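Local coordinates for putative NADH dehydrogenase/NAD(P)H nitroreductase (Parabacteroides distasonis, PDB 3M5K), which binds flavin mononucleotide and probably acts as an oxidoreductase of the nitroreductase family, passing electrons through the bound flavin, at residues A[17-22]-A[71-76]; A[61-66]-A[132-137]; A[118-121]-A[126-129]. All coordinates share one frame; numbering follows the deposited sequence.

How the contacts relate
Along the chain the segments run 17-22, 61-66, 71-76, 118-121, 126-129, 132-137, so contacts 1 and 2 interleave, while contact 3 falls between the two segments of contact 2. Contacts 1 and 3 lie about 15 Å apart between centres and both touch the same FMN, contact 1 at its pyrimidine edge and phosphate, contact 3 over one ring face and at O4. Contacts 2 and 3 are about 10 Å apart and share helix 125-135. Contacts 1 and 2, about 16 Å apart, are joined by a probable R72-A65 hydrogen bond. Helix 58-67 thus touches the segment holding M73, and helix 125-135 itself carries R127, so both helices of contact 2 connect to the flavin pocket.

Contact 1: residues A[17-22]-A[71-76]; sequences SVRKYK and ARMLKE. With FMN (flavin mononucleotide), chain C.
R19 and M73, a selenomethionine, meet beside the pyrimidine end of the FMN ring system, where loop 17-22 runs past a short 3-10 turn within 71-76. From CB, R19 sends CG anti to its own carbonyl carbon (chi1 -59°), and the chain then stays extended as far as NE, which takes the guanidinium along the flavin edge. On the way CG and CD cross the end of M73, CD lying 3.8 Å from CE in the M73 conformer described; a second conformer exists. NE then bonds to FMN O2 (2.8 Å), and NH2 bonds to FMN N1 (3.2 Å) at a nearly straight 170°, with N1 in the guanidinium plane. Two donors on neighbouring acceptors fix the rotation of the group, and its positive charge would probably favour negative charge on N1 and O2 in the reduced flavin. Behind this pair, M73 CB sits 3.5 Å from R19 O. Y21 completes the packing: its ring edge turns to M73 CG and, in plane, to E76 O, which is 3.7 Å from CD2, while R19 C lies over one ring face. The Y21 hydroxyl bonds to V18 O (2.7 Å), only 21° from the carbonyl plane, which ties the ring's end back to the loop three residues earlier. A water accepts from Y21 N (2.9 Å) and donates to E76 O, bridging the segments. At the other end of the loop, S17 OG and S17 N bond to the phosphate, OG 2.6 Å from O2P, with R15 and K161 also hydrogen-bonded to the cofactor. One loop that grips the phosphate through S17 and the pyrimidine edge through R19 is consistent with the FMN site of the nitroreductase fold.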
loop_
_atom_site.group_PDB
_atom_site.type_symbol
_atom_site.label_atom_id
_atom_site.label_comp_id
_atom_site.label_asym_id
_atom_site.label_seq_id
_atom_site.Cartn_x
_atom_site.Cartn_y
_atom_site.Cartn_z
ATOM N N SER A 17 10.346 -2.837 9.529
ATOM C CA SER A 17 11.418 -2.286 8.709
ATOM C C SER A 17 12.740 -2.939 9.177
ATOM O O SER A 17 13.034 -2.930 10.369
ATOM C CB SER A 17 11.466 -0.776 8.847
ATOM O OG SER A 17 10.376 -0.173 8.169
ATOM N N VAL A 18 13.463 -3.554 8.256
ATOM C CA VAL A 18 14.749 -4.175 8.547
ATOM C C VAL A 18 15.805 -3.393 7.791
ATOM O O VAL A 18 15.717 -3.209 6.558
ATOM C CB VAL A 18 14.755 -5.684 8.182
ATOM C CG1 VAL A 18 16.170 -6.307 8.398
ATOM C CG2 VAL A 18 13.664 -6.422 8.951
ATOM N N ARG A 19 16.795 -2.905 8.537
ATOM C CA ARG A 19 17.850 -2.028 8.008
ATOM C C ARG A 19 19.283 -2.612 8.099
ATOM O O ARG A 19 20.244 -1.925 7.729
ATOM C CB ARG A 19 17.784 -0.696 8.727
ATOM C CG ARG A 19 16.407 0.024 8.568
ATOM C CD ARG A 19 16.425 1.427 9.150
ATOM N NE ARG A 19 15.174 2.145 8.945
ATOM C CZ ARG A 19 14.097 2.004 9.716
ATOM N NH1 ARG A 19 14.091 1.151 10.740
ATOM N NH2 ARG A 19 13.000 2.685 9.445
ATOM N N LYS A 20 19.403 -3.856 8.573
ATOM C CA LYS A 20 20.716 -4.562 8.691
ATOM C C LYS A 20 20.576 -5.965 8.157
ATOM O O LYS A 20 19.646 -6.675 8.515
ATOM C CB LYS A 20 21.195 -4.626 10.146
ATOM C CG LYS A 20 21.434 -3.270 10.817
ATOM C CD LYS A 20 21.653 -3.416 12.358
ATOM N N TYR A 21 21.495 -6.363 7.278
ATOM C CA TYR A 21 21.370 -7.604 6.518
ATOM C C TYR A 21 22.633 -8.483 6.654
ATOM O O TYR A 21 23.740 -7.977 6.905
ATOM C CB TYR A 21 21.105 -7.294 5.033
ATOM C CG TYR A 21 20.119 -6.151 4.874
ATOM C CD1 TYR A 21 18.748 -6.332 5.144
ATOM C CD2 TYR A 21 20.554 -4.882 4.513
ATOM C CE1 TYR A 21 17.844 -5.257 5.032
ATOM C CE2 TYR A 21 19.675 -3.803 4.410
ATOM C CZ TYR A 21 18.308 -3.998 4.669
ATOM O OH TYR A 21 17.478 -2.889 4.581
ATOM N N LYS A 22 22.444 -9.787 6.479
ATOM C CA LYS A 22 23.559 -10.703 6.283
ATOM C C LYS A 22 24.235 -10.382 4.974
ATOM O O LYS A 22 23.652 -9.771 4.087
ATOM C CB LYS A 22 23.062 -12.141 6.261
ATOM C CG LYS A 22 22.508 -12.550 7.581
ATOM C CD LYS A 22 22.146 -14.001 7.590
ATOM C CE LYS A 22 21.566 -14.416 8.943
ATOM N NZ LYS A 22 22.407 -13.951 10.100
ATOM N N ALA A 71 18.915 6.597 3.879
ATOM C CA ALA A 71 19.058 5.351 3.152
ATOM C C ALA A 71 20.525 4.918 3.119
ATOM O O ALA A 71 21.004 4.323 2.155
ATOM C CB ALA A 71 18.455 5.475 1.728
ATOM N N ARG A 72 21.238 5.152 4.220
ATOM C CA ARG A 72 22.676 4.839 4.245
ATOM C C ARG A 72 22.941 3.329 4.201
ATOM O O ARG A 72 24.038 2.899 3.812
ATOM C CB ARG A 72 23.373 5.451 5.483
ATOM C CG ARG A 72 23.232 6.933 5.662
ATOM C CD ARG A 72 23.877 7.748 4.576
ATOM N NE ARG A 72 23.956 9.144 5.003
ATOM C CZ ARG A 72 24.021 10.205 4.196
ATOM N NH1 ARG A 72 23.993 10.080 2.879
ATOM N NH2 ARG A 72 24.083 11.427 4.723
HETATM N N MSE A 73 21.932 2.545 4.584
HETATM C CA MSE A 73 22.000 1.076 4.569
HETATM C C MSE A 73 22.176 0.469 3.173
HETATM O O MSE A 73 22.549 -0.705 3.043
HETATM C CB MSE A 73 20.778 0.465 5.283
HETATM C CG MSE A 73 19.504 0.307 4.444
HETATM SE SE MSE A 73 18.721 2.024 4.043
HETATM C CE MSE A 73 17.926 2.356 5.790
ATOM N N LEU A 74 21.938 1.265 2.132
ATOM C CA LEU A 74 22.197 0.833 0.751
ATOM C C LEU A 74 23.662 0.376 0.566
ATOM O O LEU A 74 23.956 -0.451 -0.285
ATOM C CB LEU A 74 21.866 1.936 -0.260
ATOM C CG LEU A 74 20.368 2.129 -0.505
ATOM C CD1 LEU A 74 20.105 3.426 -1.283
ATOM C CD2 LEU A 74 19.787 0.910 -1.222
ATOM N N LYS A 75 24.566 0.938 1.368
ATOM C CA LYS A 75 25.988 0.534 1.332
ATOM C C LYS A 75 26.197 -0.877 1.854
ATOM O O LYS A 75 27.213 -1.508 1.534
ATOM C CB LYS A 75 26.837 1.509 2.149
ATOM C CG LYS A 75 27.994 2.033 1.361
ATOM C CD LYS A 75 28.659 3.222 2.014
ATOM C CE LYS A 75 29.120 4.227 0.957
ATOM N NZ LYS A 75 29.812 5.359 1.628
ATOM N N GLU A 76 25.235 -1.363 2.644
ATOM C CA GLU A 76 25.321 -2.637 3.336
ATOM C C GLU A 76 24.385 -3.721 2.797
ATOM O O GLU A 76 24.112 -4.693 3.487
ATOM C CB GLU A 76 25.040 -2.434 4.833
ATOM C CG GLU A 76 25.826 -1.278 5.470
ATOM C CD GLU A 76 27.342 -1.408 5.292
ATOM O OE1 GLU A 76 27.850 -2.552 5.133
ATOM O OE2 GLU A 76 28.036 -0.355 5.309
HETATM N N1 FMN C . 12.773 4.366 6.765
HETATM C C2 FMN C . 14.077 4.797 6.560
HETATM O O2 FMN C . 15.030 4.268 7.147
HETATM N N3 FMN C . 14.330 5.826 5.682
HETATM C C4 FMN C . 13.336 6.497 5.005
HETATM O O4 FMN C . 13.661 7.392 4.241
HETATM C C4A FMN C . 12.005 6.092 5.207
HETATM N N5 FMN C . 10.945 6.752 4.573
HETATM C C5A FMN C . 9.678 6.182 4.645
HETATM C C6 FMN C . 8.669 6.723 3.851
HETATM C C7 FMN C . 7.382 6.178 3.826
HETATM C C7M FMN C . 6.396 6.880 2.880
HETATM C C8 FMN C . 7.087 5.023 4.632
HETATM C C8M FMN C . 5.737 4.331 4.685
HETATM C C9 FMN C . 8.089 4.497 5.428
HETATM C C9A FMN C . 9.413 5.061 5.457
HETATM N N10 FMN C . 10.451 4.553 6.287
HETATM C C10 FMN C . 11.747 5.010 6.096
HETATM C "C1'" FMN C . 10.255 3.421 7.263
HETATM C "C2'" FMN C . 9.583 3.965 8.533
HETATM O "O2'" FMN C . 10.540 4.585 9.382
HETATM C "C3'" FMN C . 8.862 2.838 9.293
HETATM O "O3'" FMN C . 7.843 2.249 8.500
HETATM C "C4'" FMN C . 8.321 3.289 10.645
HETATM O "O4'" FMN C . 9.382 3.674 11.535
HETATM C "C5'" FMN C . 7.469 2.182 11.265
HETATM O "O5'" FMN C . 8.252 1.031 11.531
HETATM P P FMN C . 7.936 -0.422 10.907
HETATM O O1P FMN C . 6.543 -0.815 11.380
HETATM O O2P FMN C . 8.062 -0.403 9.381
HETATM O O3P FMN C . 8.995 -1.346 11.441
HETATM O O HOH W 1 23.727 -4.702 6.655
#

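Contact 2: residues A[61-66]-A[132-137]; sequences LDTMAE and RKELRL
Helix-helix packing beside the antiparallel sheet of the nitroreductase fold brings T63 and M64 of helix 58-67 against E134 and L135 of helix 125-135, near the latter's C-terminal end. T63 and E134 cross at about a right angle: the methyl CG2 presses on the carboxylate carbon CD, 3.3 Å away, a tight approach. E134 is bent at chi2 (-55°), which folds its carboxylate over T63 instead of letting it run straight on. The polar ends meet through water, one molecule donating to T63 OG1 (3.0 Å) and to E134 OE1 (2.8 Å); T63 OG1 is also hydrogen-bonded to K59 O in its own helix. On the neighbouring flank the M64 and E134 chains slide past each other in opposite directions, CG to CG at 3.9 Å. With an alanine at E134 the carboxylate would be gone, which is likely to leave that water without one of its two acceptors and to open a gap beside T63 CG2. M64, a selenomethionine, and L135 both also pack on V55 of strand 50-55, so the inner side of the contact rests on the sheet. R136, with positive phi, closes the helix in a Schellman motif, L137 N bonding back to R132 O (3.1 Å). Between the helices on the buried side, M64 SE comes within 4.3 Å of L135 CD1.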
loop_
_atom_site.group_PDB
_atom_site.type_symbol
_atom_site.label_atom_id
_atom_site.label_comp_id
_atom_site.label_asym_id
_atom_site.label_seq_id
_atom_site.Cartn_x
_atom_site.Cartn_y
_atom_site.Cartn_z
ATOM N N LEU A 61 24.608 1.622 -5.952
ATOM C CA LEU A 61 24.087 1.444 -4.594
ATOM C C LEU A 61 24.831 2.340 -3.612
ATOM O O LEU A 61 24.222 3.051 -2.781
ATOM C CB LEU A 61 24.153 -0.009 -4.143
ATOM C CG LEU A 61 23.189 -1.044 -4.743
ATOM C CD1 LEU A 61 23.619 -2.485 -4.383
ATOM C CD2 LEU A 61 21.712 -0.726 -4.345
ATOM N N ASP A 62 26.153 2.337 -3.740
ATOM C CA ASP A 62 26.992 3.186 -2.882
ATOM C C ASP A 62 26.793 4.691 -3.127
ATOM O O ASP A 62 26.797 5.440 -2.190
ATOM C CB ASP A 62 28.466 2.845 -3.091
ATOM C CG ASP A 62 28.854 1.484 -2.548
ATOM O OD1 ASP A 62 28.102 0.869 -1.788
ATOM O OD2 ASP A 62 29.966 1.027 -2.921
ATOM N N THR A 63 26.619 5.110 -4.389
ATOM C CA THR A 63 26.436 6.509 -4.727
ATOM C C THR A 63 25.088 6.999 -4.166
ATOM O O THR A 63 25.003 8.065 -3.566
ATOM C CB THR A 63 26.564 6.762 -6.243
ATOM O OG1 THR A 63 27.861 6.358 -6.686
ATOM C CG2 THR A 63 26.294 8.265 -6.601
HETATM N N MSE A 64 24.039 6.196 -4.336
HETATM C CA MSE A 64 22.755 6.514 -3.709
HETATM C C MSE A 64 22.821 6.588 -2.183
HETATM O O MSE A 64 22.349 7.560 -1.601
HETATM C CB MSE A 64 21.681 5.539 -4.204
HETATM C CG MSE A 64 21.343 5.799 -5.684
HETATM SE SE MSE A 64 19.732 4.706 -6.183
HETATM C CE MSE A 64 20.572 3.025 -6.050
ATOM N N ALA A 65 23.447 5.596 -1.537
ATOM C CA ALA A 65 23.710 5.647 -0.094
ATOM C C ALA A 65 24.339 6.989 0.344
ATOM O O ALA A 65 23.874 7.611 1.299
ATOM C CB ALA A 65 24.602 4.477 0.314
ATOM N N GLU A 66 25.339 7.441 -0.401
ATOM C CA GLU A 66 26.105 8.631 -0.039
ATOM C C GLU A 66 25.358 9.952 -0.331
ATOM O O GLU A 66 25.777 11.037 0.120
ATOM C CB GLU A 66 27.465 8.565 -0.736
ATOM C CG GLU A 66 28.316 7.416 -0.181
ATOM C CD GLU A 66 29.553 7.047 -1.005
ATOM O OE1 GLU A 66 29.465 6.841 -2.244
ATOM O OE2 GLU A 66 30.616 6.924 -0.383
ATOM N N ARG A 132 17.008 9.520 -9.855
ATOM C CA ARG A 132 16.811 9.681 -11.280
ATOM C C ARG A 132 18.142 9.672 -12.039
ATOM O O ARG A 132 18.251 9.063 -13.092
ATOM C CB ARG A 132 16.020 10.958 -11.589
ATOM C CG ARG A 132 15.941 11.302 -13.059
ATOM C CD ARG A 132 15.126 12.544 -13.389
ATOM N NE ARG A 132 13.862 12.597 -12.656
ATOM C CZ ARG A 132 12.808 11.828 -12.922
ATOM N NH1 ARG A 132 12.835 10.941 -13.907
ATOM N NH2 ARG A 132 11.711 11.979 -12.227
ATOM N N LYS A 133 19.120 10.400 -11.508
ATOM C CA LYS A 133 20.448 10.480 -12.098
ATOM C C LYS A 133 21.122 9.116 -12.167
ATOM O O LYS A 133 21.505 8.664 -13.233
ATOM C CB LYS A 133 21.324 11.456 -11.296
ATOM C CG LYS A 133 22.789 11.529 -11.776
ATOM C CD LYS A 133 22.854 11.977 -13.226
ATOM N N GLU A 134 21.255 8.459 -11.024
ATOM C CA GLU A 134 22.001 7.198 -10.947
ATOM C C GLU A 134 21.340 6.066 -11.749
ATOM O O GLU A 134 22.008 5.136 -12.184
ATOM C CB GLU A 134 22.178 6.747 -9.504
ATOM C CG GLU A 134 23.129 7.612 -8.667
ATOM C CD GLU A 134 24.491 7.745 -9.325
ATOM O OE1 GLU A 134 25.084 6.657 -9.562
ATOM O OE2 GLU A 134 24.861 8.915 -9.654
ATOM N N LEU A 135 20.022 6.135 -11.949
ATOM C CA LEU A 135 19.321 5.044 -12.630
ATOM C C LEU A 135 18.830 5.448 -14.010
ATOM O O LEU A 135 18.138 4.673 -14.683
ATOM C CB LEU A 135 18.166 4.560 -11.742
ATOM C CG LEU A 135 18.588 4.011 -10.369
ATOM C CD1 LEU A 135 17.343 3.551 -9.550
ATOM C CD2 LEU A 135 19.621 2.904 -10.507
ATOM N N ARG A 136 19.174 6.650 -14.441
ATOM C CA ARG A 136 18.825 7.145 -15.782
ATOM C C ARG A 136 17.316 7.011 -16.047
ATOM O O ARG A 136 16.874 6.568 -17.107
ATOM C CB ARG A 136 19.686 6.457 -16.876
ATOM C CG ARG A 136 21.166 6.779 -16.757
ATOM C CD ARG A 136 22.053 5.813 -17.551
ATOM N NE ARG A 136 21.737 4.427 -17.238
ATOM C CZ ARG A 136 22.084 3.801 -16.128
ATOM N NH1 ARG A 136 22.824 4.390 -15.206
ATOM N NH2 ARG A 136 21.699 2.541 -15.951
ATOM N N LEU A 137 16.524 7.452 -15.073
ATOM C CA LEU A 137 15.067 7.407 -15.198
ATOM C C LEU A 137 14.562 8.518 -16.090
ATOM O O LEU A 137 14.869 9.680 -15.850
ATOM C CB LEU A 137 14.381 7.507 -13.813
ATOM C CG LEU A 137 14.796 6.404 -12.841
ATOM C CD1 LEU A 137 14.053 6.594 -11.481
ATOM C CD2 LEU A 137 14.627 4.962 -13.376
HETATM O O HOH W 2 27.865 6.466 -9.720
#

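Contact 3: residues A[118-121]-A[126-129]; sequences WTAV and DRIE. With FMN (flavin mononucleotide), chain C.
FMN O4 receives an N-H from each side of this contact, from A120 N at 3.3 Å and, weakly and far from straight, from R127 NH1. The same R127 NH1 bonds to A120 O (3.2 Å, N-H...acceptor angle 166°); A120 O lies in the guanidinium plane, although seen from the carbonyl the donor stands well out of its plane, 46° away. The strand end and the first turns of helix 125-135 are thus closed on each other around the flavin carbonyl. R127 comes up to A120 O on a chain extended from CG to NE, passing alongside A120, whose CB is 3.4 Å from NH1. Y124 makes a cation-pi contact with the guanidinium, and NH2 bonds to an unidentified molecule, probably from the crystallisation liquor; such molecules often mark pockets, so this may be an accessible side of the site. Farther from the flavin the junction is apolar. V121 CG1, anti to the backbone N (chi1 179°), pushes into the helix and meets I128 CA at 3.6 Å and I128 CG1 at 4.0 Å. Residues 118-120 together line one face of the cofactor. The W118 indole lies over its dimethylbenzene end, with NE1 3.4 Å from FMN C7 and the C8M methyl over the ring face; P42 of the second subunit packs on this indole. T119 CG2 sits above the pyrimidine at 3.7 Å from FMN N3. With a backbone N-H and, more weakly, a guanidinium charge beside O4, electron density would probably be drawn toward the C4 carbonyl, consistent with a flavin poised to take up hydride at the adjoining N5, as in other flavoprotein reductases.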
loop_
_atom_site.group_PDB
_atom_site.type_symbol
_atom_site.label_atom_id
_atom_site.label_comp_id
_atom_site.label_asym_id
_atom_site.label_seq_id
_atom_site.Cartn_x
_atom_site.Cartn_y
_atom_site.Cartn_z
ATOM N N TRP A 118 11.122 0.410 3.423
ATOM C CA TRP A 118 10.694 1.446 2.483
ATOM C C TRP A 118 11.452 2.741 2.824
ATOM O O TRP A 118 11.269 3.287 3.913
ATOM C CB TRP A 118 9.195 1.628 2.649
ATOM C CG TRP A 118 8.515 2.701 1.852
ATOM C CD1 TRP A 118 9.005 3.942 1.484
ATOM C CD2 TRP A 118 7.155 2.662 1.421
ATOM N NE1 TRP A 118 8.035 4.640 0.815
ATOM C CE2 TRP A 118 6.889 3.875 0.765
ATOM C CE3 TRP A 118 6.134 1.699 1.531
ATOM C CZ2 TRP A 118 5.626 4.162 0.202
ATOM C CZ3 TRP A 118 4.869 1.996 0.974
ATOM C CH2 TRP A 118 4.645 3.212 0.334
ATOM N N THR A 119 12.311 3.203 1.922
ATOM C CA THR A 119 12.987 4.501 2.096
ATOM C C THR A 119 12.447 5.465 1.059
ATOM O O THR A 119 12.401 5.156 -0.133
ATOM C CB THR A 119 14.544 4.428 2.095
ATOM O OG1 THR A 119 15.064 4.232 0.773
ATOM C CG2 THR A 119 15.023 3.276 3.056
ATOM N N ALA A 120 12.046 6.636 1.521
ATOM C CA ALA A 120 11.335 7.577 0.660
ATOM C C ALA A 120 12.237 8.202 -0.388
ATOM O O ALA A 120 13.402 8.495 -0.110
ATOM C CB ALA A 120 10.677 8.686 1.494
ATOM N N VAL A 121 11.692 8.425 -1.586
ATOM C CA VAL A 121 12.329 9.272 -2.587
ATOM C C VAL A 121 11.400 10.468 -2.857
ATOM O O VAL A 121 11.544 11.539 -2.256
ATOM C CB VAL A 121 12.752 8.450 -3.835
ATOM C CG1 VAL A 121 13.392 9.340 -4.876
ATOM C CG2 VAL A 121 13.695 7.304 -3.424
ATOM N N ASP A 126 15.444 16.563 -3.692
ATOM C CA ASP A 126 16.870 16.174 -3.625
ATOM C C ASP A 126 17.080 14.659 -3.717
ATOM O O ASP A 126 18.011 14.181 -4.401
ATOM C CB ASP A 126 17.562 16.765 -2.408
ATOM C CG ASP A 126 16.945 16.344 -1.115
ATOM O OD1 ASP A 126 15.710 16.341 -0.962
ATOM O OD2 ASP A 126 17.738 15.997 -0.236
ATOM N N ARG A 127 16.150 13.900 -3.144
ATOM C CA ARG A 127 16.209 12.452 -3.240
ATOM C C ARG A 127 15.844 12.007 -4.649
ATOM O O ARG A 127 16.491 11.109 -5.197
ATOM C CB ARG A 127 15.310 11.800 -2.201
ATOM C CG ARG A 127 15.533 12.289 -0.775
ATOM C CD ARG A 127 14.864 11.333 0.233
ATOM N NE ARG A 127 14.619 12.009 1.506
ATOM C CZ ARG A 127 13.996 11.481 2.566
ATOM N NH1 ARG A 127 13.543 10.233 2.546
ATOM N NH2 ARG A 127 13.826 12.222 3.669
ATOM N N ILE A 128 14.823 12.638 -5.238
ATOM C CA ILE A 128 14.426 12.333 -6.595
ATOM C C ILE A 128 15.611 12.564 -7.553
ATOM O O ILE A 128 15.866 11.751 -8.462
ATOM C CB ILE A 128 13.172 13.172 -7.047
ATOM C CG1 ILE A 128 11.907 12.799 -6.206
ATOM C CG2 ILE A 128 12.922 13.035 -8.583
ATOM C CD1 ILE A 128 10.798 13.908 -6.252
ATOM N N GLU A 129 16.297 13.710 -7.393
ATOM C CA GLU A 129 17.435 14.028 -8.277
ATOM C C GLU A 129 18.479 12.928 -8.355
ATOM O O GLU A 129 18.846 12.498 -9.449
ATOM C CB GLU A 129 18.086 15.340 -7.863
ATOM C CG GLU A 129 19.106 15.886 -8.837
ATOM C CD GLU A 129 20.422 15.162 -8.839
ATOM O OE1 GLU A 129 20.921 14.774 -7.762
ATOM O OE2 GLU A 129 20.968 15.008 -9.951
HETATM N N1 FMN C . 12.773 4.366 6.765
HETATM C C2 FMN C . 14.077 4.797 6.560
HETATM O O2 FMN C . 15.030 4.268 7.147
HETATM N N3 FMN C . 14.330 5.826 5.682
HETATM C C4 FMN C . 13.336 6.497 5.005
HETATM O O4 FMN C . 13.661 7.392 4.241
HETATM C C4A FMN C . 12.005 6.092 5.207
HETATM N N5 FMN C . 10.945 6.752 4.573
HETATM C C5A FMN C . 9.678 6.182 4.645
HETATM C C6 FMN C . 8.669 6.723 3.851
HETATM C C7 FMN C . 7.382 6.178 3.826
HETATM C C7M FMN C . 6.396 6.880 2.880
HETATM C C8 FMN C . 7.087 5.023 4.632
HETATM C C8M FMN C . 5.737 4.331 4.685
HETATM C C9 FMN C . 8.089 4.497 5.428
HETATM C C9A FMN C . 9.413 5.061 5.457
HETATM N N10 FMN C . 10.451 4.553 6.287
HETATM C C10 FMN C . 11.747 5.010 6.096
HETATM C "C1'" FMN C . 10.255 3.421 7.263
HETATM C "C2'" FMN C . 9.583 3.965 8.533
HETATM O "O2'" FMN C . 10.540 4.585 9.382
HETATM C "C3'" FMN C . 8.862 2.838 9.293
HETATM O "O3'" FMN C . 7.843 2.249 8.500
HETATM C "C4'" FMN C . 8.321 3.289 10.645
HETATM O "O4'" FMN C . 9.382 3.674 11.535
HETATM C "C5'" FMN C . 7.469 2.182 11.265
HETATM O "O5'" FMN C . 8.252 1.031 11.531
HETATM P P FMN C . 7.936 -0.422 10.907
HETATM O O1P FMN C . 6.543 -0.815 11.380
HETATM O O2P FMN C . 8.062 -0.403 9.381
HETATM O O3P FMN C . 8.995 -1.346 11.441
#